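Local coordinates for protein transcriptional regulator, MarR family (Bacillus cereus, PDB 4XRF) that probably binds DNA and regulates transcription as a winged helix-turn-helix factor of the MarR family, at residues A[77-82]-A[89-94]. Residues are numbered along the deposited sequence; the frame is centred on the assembly and turned at random. Where two conformers were deposited one is given.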
ATOM      1  N   VAL A  77     -22.995   2.056 -13.669  1.00 36.03           N
ATOM      2  CA  VAL A  77     -24.264   1.427 -13.293  1.00 36.71           C
ATOM      3  C   VAL A  77     -25.286   2.507 -12.964  1.00 38.39           C
ATOM      4  O   VAL A  77     -24.910   3.658 -12.741  1.00 38.39           O
ATOM      5  CB  VAL A  77     -24.125   0.482 -12.065  1.00 35.30           C
ATOM      6  CG1 VAL A  77     -23.083  -0.611 -12.311  1.00 34.23           C
ATOM      7  CG2 VAL A  77     -23.807   1.259 -10.790  1.00 34.69           C
ATOM      8  N   GLU A  78     -26.566   2.128 -12.958  1.00 40.14           N
ATOM      9  CA  GLU A  78     -27.618   2.979 -12.436  0.50 41.70           C
ATOM     10  C   GLU A  78     -28.313   2.266 -11.269  1.00 41.84           C
ATOM     11  O   GLU A  78     -28.510   1.042 -11.297  1.00 41.25           O
ATOM     12  CB  GLU A  78     -28.608   3.333 -13.548  0.50 43.66           C
ATOM     13  CG  GLU A  78     -29.318   4.667 -13.368  0.50 45.14           C
ATOM     14  CD  GLU A  78     -29.390   5.450 -14.667  0.50 46.69           C
ATOM     15  OE1 GLU A  78     -28.343   5.949 -15.125  0.50 46.32           O
ATOM     16  OE2 GLU A  78     -30.493   5.567 -15.235  0.50 48.42           O
ATOM     17  N   ARG A  79     -28.642   3.032 -10.234  1.00 42.83           N
ATOM     18  CA  ARG A  79     -29.382   2.541  -9.091  1.00 43.99           C
ATOM     19  C   ARG A  79     -30.764   3.170  -9.151  1.00 46.45           C
ATOM     20  O   ARG A  79     -30.909   4.349  -9.469  1.00 47.23           O
ATOM     21  CB  ARG A  79     -28.699   2.934  -7.781  1.00 43.98           C
ATOM     22  CG  ARG A  79     -29.513   2.633  -6.522  1.00 45.68           C
ATOM     23  CD  ARG A  79     -28.609   2.641  -5.296  1.00 46.47           C
ATOM     24  NE  ARG A  79     -27.935   3.930  -5.142  1.00 47.92           N
ATOM     25  CZ  ARG A  79     -26.778   4.122  -4.520  1.00 47.44           C
ATOM     26  NH1 ARG A  79     -26.099   3.104  -3.984  1.00 46.32           N
ATOM     27  NH2 ARG A  79     -26.295   5.354  -4.441  1.00 48.30           N
ATOM     28  N   TYR A  80     -31.773   2.365  -8.872  1.00 47.43           N
ATOM     29  CA  TYR A  80     -33.115   2.877  -8.735  1.00 50.78           C
ATOM     30  C   TYR A  80     -33.904   2.014  -7.756  1.00 50.14           C
ATOM     31  O   TYR A  80     -33.496   0.899  -7.401  1.00 48.21           O
ATOM     32  CB  TYR A  80     -33.817   2.974 -10.098  1.00 54.15           C
ATOM     33  CG  TYR A  80     -34.097   1.635 -10.734  1.00 55.84           C
ATOM     34  CD1 TYR A  80     -33.122   0.986 -11.501  1.00 55.51           C
ATOM     35  CD2 TYR A  80     -35.336   1.022 -10.571  1.00 58.49           C
ATOM     36  CE1 TYR A  80     -33.378  -0.244 -12.087  1.00 56.83           C
ATOM     37  CE2 TYR A  80     -35.608  -0.207 -11.146  1.00 60.26           C
ATOM     38  CZ  TYR A  80     -34.627  -0.832 -11.905  1.00 59.25           C
ATOM     39  OH  TYR A  80     -34.908  -2.057 -12.464  1.00 60.85           O
ATOM     40  N   HIS A  81     -35.022   2.566  -7.312  1.00 51.28           N
ATOM     41  CA  HIS A  81     -35.923   1.893  -6.402  1.00 51.99           C
ATOM     42  C   HIS A  81     -37.112   1.439  -7.222  1.00 52.75           C
ATOM     43  O   HIS A  81     -37.574   2.158  -8.114  1.00 52.98           O
ATOM     44  CB  HIS A  81     -36.353   2.857  -5.287  1.00 54.09           C
ATOM     45  CG  HIS A  81     -35.219   3.314  -4.418  1.00 53.95           C
ATOM     46  ND1 HIS A  81     -34.133   4.011  -4.911  1.00 53.54           N
ATOM     47  CD2 HIS A  81     -34.994   3.166  -3.089  1.00 54.30           C
ATOM     48  CE1 HIS A  81     -33.287   4.266  -3.928  1.00 53.06           C
ATOM     49  NE2 HIS A  81     -33.790   3.770  -2.810  1.00 53.96           N
ATOM     50  N   ASP A  82     -37.593   0.229  -6.946  1.00 52.82           N
ATOM     51  CA  ASP A  82     -38.812  -0.228  -7.583  1.00 54.93           C
ATOM     52  C   ASP A  82     -39.849   0.878  -7.387  1.00 57.11           C
ATOM     53  O   ASP A  82     -39.913   1.502  -6.315  1.00 57.18           O
ATOM     54  CB  ASP A  82     -39.291  -1.555  -6.978  1.00 55.59           C
ATOM     55  CG  ASP A  82     -40.537  -2.083  -7.667  1.00 58.10           C
ATOM     56  OD1 ASP A  82     -40.380  -2.826  -8.661  1.00 58.41           O
ATOM     57  OD2 ASP A  82     -41.661  -1.737  -7.232  1.00 60.12           O
ATOM     58  N   VAL A  89     -34.072  -2.014  -3.935  1.00 45.15           N
ATOM     59  CA  VAL A  89     -33.033  -1.242  -4.633  1.00 43.34           C
ATOM     60  C   VAL A  89     -32.436  -2.123  -5.729  1.00 41.96           C
ATOM     61  O   VAL A  89     -31.865  -3.190  -5.443  1.00 41.09           O
ATOM     62  CB  VAL A  89     -31.924  -0.800  -3.647  1.00 42.39           C
ATOM     63  CG1 VAL A  89     -30.845   0.032  -4.347  1.00 41.44           C
ATOM     64  CG2 VAL A  89     -32.504  -0.051  -2.449  1.00 43.56           C
ATOM     65  N   ILE A  90     -32.586  -1.676  -6.975  1.00 41.73           N
ATOM     66  CA  ILE A  90     -32.087  -2.398  -8.136  1.00 41.04           C
ATOM     67  C   ILE A  90     -30.864  -1.696  -8.759  1.00 39.95           C
ATOM     68  O   ILE A  90     -30.874  -0.472  -8.965  1.00 40.03           O
ATOM     69  CB  ILE A  90     -33.165  -2.539  -9.228  1.00 42.51           C
ATOM     70  CG1 ILE A  90     -34.492  -3.056  -8.655  1.00 44.46           C
ATOM     71  CG2 ILE A  90     -32.657  -3.406 -10.379  1.00 42.26           C
ATOM     72  CD1 ILE A  90     -34.445  -4.460  -8.111  1.00 44.50           C
ATOM     73  N   ILE A  91     -29.835  -2.489  -9.067  1.00 38.70           N
ATOM     74  CA  ILE A  91     -28.632  -2.011  -9.737  1.00 37.85           C
ATOM     75  C   ILE A  91     -28.575  -2.584 -11.157  1.00 38.68           C
ATOM     76  O   ILE A  91     -28.852  -3.769 -11.384  1.00 38.91           O
ATOM     77  CB  ILE A  91     -27.335  -2.372  -8.961  1.00 36.29           C
ATOM     78  CG1 ILE A  91     -27.480  -2.094  -7.452  1.00 36.16           C
ATOM     79  CG2 ILE A  91     -26.119  -1.661  -9.555  1.00 35.55           C
ATOM     80  CD1 ILE A  91     -27.873  -0.677  -7.087  1.00 36.65           C
ATOM     81  N   GLU A  92     -28.205  -1.730 -12.101  1.00 39.31           N
ATOM     82  CA  GLU A  92     -28.231  -2.066 -13.507  1.00 41.02           C
ATOM     83  C   GLU A  92     -27.017  -1.478 -14.216  1.00 40.66           C
ATOM     84  O   GLU A  92     -26.660  -0.335 -13.980  1.00 39.94           O
ATOM     85  CB  GLU A  92     -29.482  -1.466 -14.121  1.00 43.65           C
ATOM     86  CG  GLU A  92     -29.704  -1.880 -15.552  1.00 46.97           C
ATOM     87  CD  GLU A  92     -31.056  -1.433 -16.062  1.00 50.66           C
ATOM     88  OE1 GLU A  92     -31.219  -0.232 -16.383  1.00 52.64           O
ATOM     89  OE2 GLU A  92     -31.955  -2.287 -16.135  1.00 52.15           O
ATOM     90  N   LEU A  93     -26.421  -2.261 -15.109  1.00 41.24           N
ATOM     91  CA  LEU A  93     -25.315  -1.815 -15.958  1.00 41.99           C
ATOM     92  C   LEU A  93     -25.807  -0.722 -16.917  1.00 43.21           C
ATOM     93  O   LEU A  93     -26.900  -0.837 -17.479  1.00 44.39           O
ATOM     94  CB  LEU A  93     -24.831  -3.020 -16.746  1.00 43.20           C
ATOM     95  CG  LEU A  93     -23.380  -3.358 -17.004  1.00 43.89           C
ATOM     96  CD1 LEU A  93     -22.489  -3.191 -15.776  1.00 42.29           C
ATOM     97  CD2 LEU A  93     -23.346  -4.780 -17.548  1.00 44.65           C
ATOM     98  N   THR A  94     -25.044   0.353 -17.081  1.00 42.69           N
ATOM     99  CA  THR A  94     -25.363   1.311 -18.148  1.00 44.30           C
ATOM    100  C   THR A  94     -24.694   0.856 -19.451  1.00 45.42           C
ATOM    101  O   THR A  94     -23.905  -0.097 -19.449  1.00 44.47           O
ATOM    102  CB  THR A  94     -24.945   2.760 -17.805  1.00 44.11           C
ATOM    103  OG1 THR A  94     -23.531   2.814 -17.587  1.00 42.94           O
ATOM    104  CG2 THR A  94     -25.665   3.259 -16.556  1.00 43.34           C
TER
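Tyr80 lays its ring across the strand boundary and over Ile90, its hydrogen-bonded partner in the antiparallel pairing of 77-81 with 89-93. With chi1 at 67°, CG sits between the backbone N and the carbonyl carbon, and the ring folds over the neighbouring strand. Ile90 CB lies under one ring face, 3.8 Å from the Tyr80 centroid, in a CH-pi contact displaced toward the rim, while Ile90 CG2 reaches Tyr80 OH at 3.4 Å. The backbones of the two residues are joined by hydrogen bonds from Tyr80 N to Ile90 O at 3.0 Å and from Ile90 N to Tyr80 O at 2.8 Å; Glu78 and Glu92 repeat this reciprocal pair further along.

On the other face, Arg79 runs alongside Val89 and Ile91, its CG 3.6 Å from Val89 CG1 and 3.7 Å from Ile91 CD1. Its aliphatic part thus lies on both side chains before a bend at chi3 (58°) turns the guanidinium toward Asp69 of helix 61-73, which it meets in a salt bridge. Val77 CB and Ile91 CG2 touch at 3.9 Å, and both residues pack on Leu42 of helix 33-45. Thr94 follows the strand as N-cap of helix 95-106: its CG2 lies 3.7 Å from Val77 C, and its OG1 hydrogen-bonds Glu75 O and Gly97 N. This two-stranded hairpin, packed by one face on the helices, is the wing of the MarR-type winged helix-turn-helix domain.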